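Local coordinates for D-3-phosphoglycerate dehydrogenase-related protein (Vibrio cholerae, PDB 4S1V) that probably catalyses the NAD-dependent interconversion of a D-2-hydroxyacid, such as 3-phosphoglycerate, and its 2-oxoacid, as a member of the D-isomer-specific 2-hydroxyacid dehydrogenase family, at residues 2-7 against 26-31; 48-53 against 71-76. All blocks are in the same frame, centred on the assembly; numbering follows the deposited sequence.

Interactions 1 and 2 are two strand pairings of one five-stranded parallel sheet, ordered 27-30, 3-6, 50-53, 73-76 and 95-98, with their centres about 9 Å apart. Strands 3-6 and 50-53 are neighbours, so the pairings join directly: Ala5 O lies 2.8 Å from Val52 N and Lys3 O lies 2.9 Å from Glu49 N, both probable hydrogen bonds. Phe48 packs beside that seam, its CE1 3.4 Å from Ile4 O. Helix 294-312 reaches both contacts. This sheet, probably that of the substrate-binding domain, as in relatives, is separate from the seven-stranded one whose strand 150-153 precedes a Rossmann-type glycine pattern, probably the NAD site.

Interaction 1. Residues 2-7 against 26-31; sequences MKIAIL and HDVTVF
His26 and Met2 meet at the start of the pairing, where Met2 N donates to ND1 in the plane of the imidazole, at its edge (3.3 Å). With CG beside its own backbone N (chi1 -75°), the His26 ring lies next to the Met2 amide, while its CB takes the CD1 methyl of Ile4 at 3.7 Å. Further along the same face, Ile6 and Val30 run side by side, CD1 against CG2 at 3.9 Å, and that CD1 also slants across to Val28 CG1 (4.1 Å). Val308 and Phe305 of helix 294-312 pack on Ile4 and Ile6. The strands are parallel neighbours in a sheet of flavodoxin-like order, 2-1-3-4-5, probably the substrate-binding domain, as in relatives; their backbones exchange bonds from Asp27 N to Met2 O through to Phe31 N to Ile6 O (2.8 Å). On the other face Lys3 lies alongside Asp27. A bend at chi3 (76°) brings CE to 3.4 Å from OD2, yet NZ stays 4.3 Å from OD2, beyond salt-bridge range; the ammonium also makes a cation-pi contact with Phe48. Ala5 CB sits at the edge of the Phe31 ring, 4.2 Å from CE2, while Thr29 CG2 lies over one face toward the rim.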
loop_
_atom_site.group_PDB
_atom_site.type_symbol
_atom_site.label_atom_id
_atom_site.label_comp_id
_atom_site.label_asym_id
_atom_site.label_seq_id
_atom_site.Cartn_x
_atom_site.Cartn_y
_atom_site.Cartn_z
ATOM N N MET C 2 -27.427 43.476 -17.186
ATOM C CA MET C 2 -26.182 42.965 -17.763
ATOM C C MET C 2 -26.149 41.448 -17.902
ATOM O O MET C 2 -26.699 40.724 -17.069
ATOM C CB MET C 2 -24.979 43.390 -16.919
ATOM C CG MET C 2 -24.924 44.854 -16.532
ATOM S SD MET C 2 -23.384 45.218 -15.671
ATOM C CE MET C 2 -22.244 45.313 -17.049
ATOM N N LYS C 3 -25.502 40.981 -18.967
ATOM C CA LYS C 3 -25.140 39.577 -19.097
ATOM C C LYS C 3 -23.819 39.368 -18.361
ATOM O O LYS C 3 -22.804 39.989 -18.707
ATOM C CB LYS C 3 -25.016 39.156 -20.568
ATOM C CG LYS C 3 -26.318 38.671 -21.200
ATOM C CD LYS C 3 -26.079 37.631 -22.292
ATOM C CE LYS C 3 -25.721 36.260 -21.714
ATOM N NZ LYS C 3 -25.577 35.194 -22.746
ATOM N N ILE C 4 -23.854 38.494 -17.352
ATOM C CA ILE C 4 -22.746 38.296 -16.413
ATOM C C ILE C 4 -22.230 36.862 -16.442
ATOM O O ILE C 4 -23.007 35.919 -16.324
ATOM C CB ILE C 4 -23.183 38.642 -14.967
ATOM C CG1 ILE C 4 -23.586 40.117 -14.860
ATOM C CG2 ILE C 4 -22.086 38.319 -13.953
ATOM C CD1 ILE C 4 -24.540 40.406 -13.724
ATOM N N ALA C 5 -20.913 36.706 -16.590
ATOM C CA ALA C 5 -20.279 35.395 -16.487
ATOM C C ALA C 5 -19.414 35.264 -15.229
ATOM O O ALA C 5 -18.625 36.158 -14.904
ATOM C CB ALA C 5 -19.459 35.091 -17.735
ATOM N N ILE C 6 -19.579 34.148 -14.520
ATOM C CA ILE C 6 -18.713 33.813 -13.393
ATOM C C ILE C 6 -17.835 32.642 -13.811
ATOM O O ILE C 6 -18.345 31.571 -14.156
ATOM C CB ILE C 6 -19.503 33.455 -12.114
ATOM C CG1 ILE C 6 -20.500 34.563 -11.761
ATOM C CG2 ILE C 6 -18.547 33.221 -10.947
ATOM C CD1 ILE C 6 -21.332 34.268 -10.530
ATOM N N LEU C 7 -16.522 32.853 -13.793
ATOM C CA LEU C 7 -15.573 31.826 -14.231
ATOM C C LEU C 7 -15.105 30.883 -13.108
ATOM O O LEU C 7 -15.129 31.236 -11.926
ATOM C CB LEU C 7 -14.361 32.465 -14.921
ATOM C CG LEU C 7 -14.544 33.234 -16.234
ATOM C CD1 LEU C 7 -13.214 33.833 -16.683
ATOM C CD2 LEU C 7 -15.116 32.335 -17.328
ATOM N N HIS C 26 -30.662 40.055 -13.235
ATOM C CA HIS C 26 -29.558 40.070 -14.191
ATOM C C HIS C 26 -29.487 38.734 -14.863
ATOM O O HIS C 26 -30.010 37.746 -14.341
ATOM C CB HIS C 26 -28.229 40.362 -13.501
ATOM C CG HIS C 26 -28.041 41.806 -13.104
ATOM N ND1 HIS C 26 -27.692 42.761 -13.988
ATOM C CD2 HIS C 26 -28.144 42.435 -11.862
ATOM C CE1 HIS C 26 -27.584 43.944 -13.348
ATOM N NE2 HIS C 26 -27.860 43.741 -12.047
ATOM N N ASP C 27 -28.836 38.691 -16.022
ATOM C CA ASP C 27 -28.628 37.444 -16.752
ATOM C C ASP C 27 -27.256 36.845 -16.412
ATOM O O ASP C 27 -26.220 37.307 -16.911
ATOM C CB ASP C 27 -28.756 37.695 -18.257
ATOM C CG ASP C 27 -28.908 36.414 -19.059
ATOM O OD1 ASP C 27 -29.124 35.335 -18.462
ATOM O OD2 ASP C 27 -28.819 36.496 -20.306
ATOM N N VAL C 28 -27.260 35.814 -15.565
ATOM C CA VAL C 28 -26.022 35.237 -15.023
ATOM C C VAL C 28 -25.758 33.800 -15.505
ATOM O O VAL C 28 -26.618 32.926 -15.381
ATOM C CB VAL C 28 -26.024 35.253 -13.473
ATOM C CG1 VAL C 28 -24.649 34.891 -12.923
ATOM C CG2 VAL C 28 -26.460 36.608 -12.937
ATOM N N THR C 29 -24.562 33.568 -16.044
ATOM C CA THR C 29 -24.075 32.210 -16.318
ATOM C C THR C 29 -22.840 31.920 -15.468
ATOM O O THR C 29 -21.882 32.704 -15.457
ATOM C CB THR C 29 -23.704 32.008 -17.801
ATOM O OG1 THR C 29 -24.807 32.397 -18.629
ATOM C CG2 THR C 29 -23.348 30.541 -18.076
ATOM N N VAL C 30 -22.879 30.794 -14.759
ATOM C CA VAL C 30 -21.761 30.332 -13.946
ATOM C C VAL C 30 -21.078 29.146 -14.621
ATOM O O VAL C 30 -21.688 28.089 -14.811
ATOM C CB VAL C 30 -22.218 29.908 -12.531
ATOM C CG1 VAL C 30 -21.009 29.581 -11.668
ATOM C CG2 VAL C 30 -23.052 31.006 -11.878
ATOM N N PHE C 31 -19.810 29.325 -14.978
ATOM C CA PHE C 31 -19.035 28.238 -15.566
ATOM C C PHE C 31 -18.299 27.440 -14.495
ATOM O O PHE C 31 -17.960 27.974 -13.437
ATOM C CB PHE C 31 -18.103 28.765 -16.655
ATOM C CG PHE C 31 -18.837 29.304 -17.848
ATOM C CD1 PHE C 31 -19.416 28.434 -18.774
ATOM C CD2 PHE C 31 -18.980 30.677 -18.036
ATOM C CE1 PHE C 31 -20.111 28.925 -19.869
ATOM C CE2 PHE C 31 -19.671 31.172 -19.131
ATOM C CZ PHE C 31 -20.240 30.295 -20.045
#

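Interaction 2. Residues 48-53 against 71-76; sequences FEALVL and LKLISQ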
loop_
_atom_site.group_PDB
_atom_site.type_symbol
_atom_site.label_atom_id
_atom_site.label_comp_id
_atom_site.label_asym_id
_atom_site.label_seq_id
_atom_site.Cartn_x
_atom_site.Cartn_y
_atom_site.Cartn_z
ATOM N N PHE C 48 -20.855 38.486 -23.153
ATOM C CA PHE C 48 -20.881 38.982 -21.776
ATOM C C PHE C 48 -20.366 40.405 -21.616
ATOM O O PHE C 48 -19.406 40.814 -22.266
ATOM C CB PHE C 48 -20.162 38.018 -20.835
ATOM C CG PHE C 48 -20.889 36.719 -20.645
ATOM C CD1 PHE C 48 -22.034 36.658 -19.862
ATOM C CD2 PHE C 48 -20.438 35.557 -21.263
ATOM C CE1 PHE C 48 -22.708 35.459 -19.690
ATOM C CE2 PHE C 48 -21.106 34.356 -21.095
ATOM C CZ PHE C 48 -22.241 34.306 -20.310
ATOM N N GLU C 49 -21.033 41.145 -20.736
ATOM C CA GLU C 49 -20.715 42.546 -20.455
ATOM C C GLU C 49 -19.925 42.720 -19.151
ATOM O O GLU C 49 -19.237 43.730 -18.963
ATOM C CB GLU C 49 -22.009 43.374 -20.406
ATOM C CG GLU C 49 -22.782 43.403 -21.721
ATOM C CD GLU C 49 -24.209 43.896 -21.560
ATOM O OE1 GLU C 49 -25.064 43.118 -21.077
ATOM O OE2 GLU C 49 -24.481 45.061 -21.931
ATOM N N ALA C 50 -20.036 41.740 -18.257
ATOM C CA ALA C 50 -19.256 41.715 -17.017
ATOM C C ALA C 50 -18.749 40.308 -16.740
ATOM O O ALA C 50 -19.467 39.332 -16.956
ATOM C CB ALA C 50 -20.090 42.213 -15.839
ATOM N N LEU C 51 -17.511 40.215 -16.265
ATOM C CA LEU C 51 -16.956 38.959 -15.769
ATOM C C LEU C 51 -16.684 39.086 -14.285
ATOM O O LEU C 51 -16.162 40.107 -13.832
ATOM C CB LEU C 51 -15.632 38.615 -16.448
ATOM C CG LEU C 51 -15.497 38.455 -17.952
ATOM C CD1 LEU C 51 -14.026 38.222 -18.252
ATOM C CD2 LEU C 51 -16.354 37.304 -18.472
ATOM N N VAL C 52 -17.034 38.040 -13.543
ATOM C CA VAL C 52 -16.706 37.942 -12.134
ATOM C C VAL C 52 -15.643 36.867 -11.998
ATOM O O VAL C 52 -15.882 35.699 -12.326
ATOM C CB VAL C 52 -17.938 37.590 -11.272
ATOM C CG1 VAL C 52 -17.516 37.230 -9.849
ATOM C CG2 VAL C 52 -18.924 38.751 -11.258
ATOM N N LEU C 53 -14.464 37.278 -11.540
ATOM C CA LEU C 53 -13.323 36.385 -11.422
ATOM C C LEU C 53 -13.159 35.849 -10.011
ATOM O O LEU C 53 -13.297 36.595 -9.036
ATOM C CB LEU C 53 -12.031 37.102 -11.836
ATOM C CG LEU C 53 -11.971 37.734 -13.224
ATOM C CD1 LEU C 53 -10.576 38.294 -13.469
ATOM C CD2 LEU C 53 -12.356 36.734 -14.301
ATOM N N LEU C 71 -17.299 43.443 -23.384
ATOM C CA LEU C 71 -16.899 43.482 -21.974
ATOM C C LEU C 71 -16.712 44.912 -21.467
ATOM O O LEU C 71 -15.921 45.674 -22.018
ATOM C CB LEU C 71 -15.612 42.673 -21.755
ATOM C CG LEU C 71 -15.141 42.451 -20.311
ATOM C CD1 LEU C 71 -16.194 41.738 -19.472
ATOM C CD2 LEU C 71 -13.818 41.698 -20.277
ATOM N N LYS C 72 -17.440 45.264 -20.408
ATOM C CA LYS C 72 -17.338 46.592 -19.803
ATOM C C LYS C 72 -16.717 46.514 -18.410
ATOM O O LYS C 72 -15.989 47.416 -17.996
ATOM C CB LYS C 72 -18.714 47.275 -19.739
ATOM C CG LYS C 72 -19.422 47.393 -21.088
ATOM C CD LYS C 72 -20.643 48.314 -21.044
ATOM C CE LYS C 72 -21.861 47.644 -20.410
ATOM N NZ LYS C 72 -23.080 48.502 -20.469
ATOM N N LEU C 73 -16.996 45.423 -17.700
ATOM C CA LEU C 73 -16.552 45.297 -16.319
ATOM C C LEU C 73 -15.925 43.948 -15.970
ATOM O O LEU C 73 -16.434 42.890 -16.335
ATOM C CB LEU C 73 -17.721 45.572 -15.367
ATOM C CG LEU C 73 -17.543 45.190 -13.894
ATOM C CD1 LEU C 73 -16.659 46.204 -13.178
ATOM C CD2 LEU C 73 -18.898 45.068 -13.209
ATOM N N ILE C 74 -14.817 44.009 -15.243
ATOM C CA ILE C 74 -14.323 42.855 -14.516
ATOM C C ILE C 74 -14.465 43.134 -13.017
ATOM O O ILE C 74 -13.920 44.109 -12.510
ATOM C CB ILE C 74 -12.866 42.549 -14.876
ATOM C CG1 ILE C 74 -12.788 42.054 -16.328
ATOM C CG2 ILE C 74 -12.285 41.531 -13.901
ATOM C CD1 ILE C 74 -11.377 41.942 -16.864
ATOM N N SER C 75 -15.213 42.285 -12.317
ATOM C CA SER C 75 -15.343 42.417 -10.868
ATOM C C SER C 75 -14.549 41.318 -10.182
ATOM O O SER C 75 -14.875 40.138 -10.303
ATOM C CB SER C 75 -16.811 42.386 -10.430
ATOM O OG SER C 75 -16.928 42.605 -9.024
ATOM N N GLN C 76 -13.501 41.723 -9.474
ATOM C CA GLN C 76 -12.562 40.807 -8.855
ATOM C C GLN C 76 -13.029 40.434 -7.455
ATOM O O GLN C 76 -13.403 41.307 -6.664
ATOM C CB GLN C 76 -11.173 41.462 -8.804
ATOM C CG GLN C 76 -10.055 40.595 -8.246
ATOM C CD GLN C 76 -9.803 39.358 -9.094
ATOM O OE1 GLN C 76 -9.436 39.464 -10.259
ATOM N NE2 GLN C 76 -10.002 38.180 -8.507
#
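Strands 50-53 and 73-76 run parallel, their axes 4.7 Å apart at closest and inclined by 18°, as the two strands of a beta-alpha-beta unit whose connection carries helix 62-66. Just before the strands begin, Glu49 O accepts two N-H groups, Lys72 N at 2.8 Å, tilted from the carbonyl plane, and Leu73 N at 3.1 Å within it. Leu71 points CB away from the first strand but swings its end back, with CG anti to the backbone N (chi1 -172°), and CD1 meets Leu51 CG at 3.7 Å, the two leucines crossing at about a right angle. Leu53 CD1 slants against Ile74 CG2 at 3.7 Å and also meets the amide oxygen of Gln76, OE1, at 3.6 Å. On the face away from Leu51 and Ile74, Ala50 CB touches Leu73 CD2, and Ser75 OG bonds to Ala304 O. Glu49 and Lys72 lie side by side, pointing the same way, the lysine bent at chi3, but their salt bridge is long, OE2 to NZ 4.0 Å; OE1 instead takes Lys3 N from the neighbouring strand. Both ends of the buried Gln76 amide are held, OE1 by His83 NE2 and NE2 by Arg55 O, which should fix its rotation against Leu53.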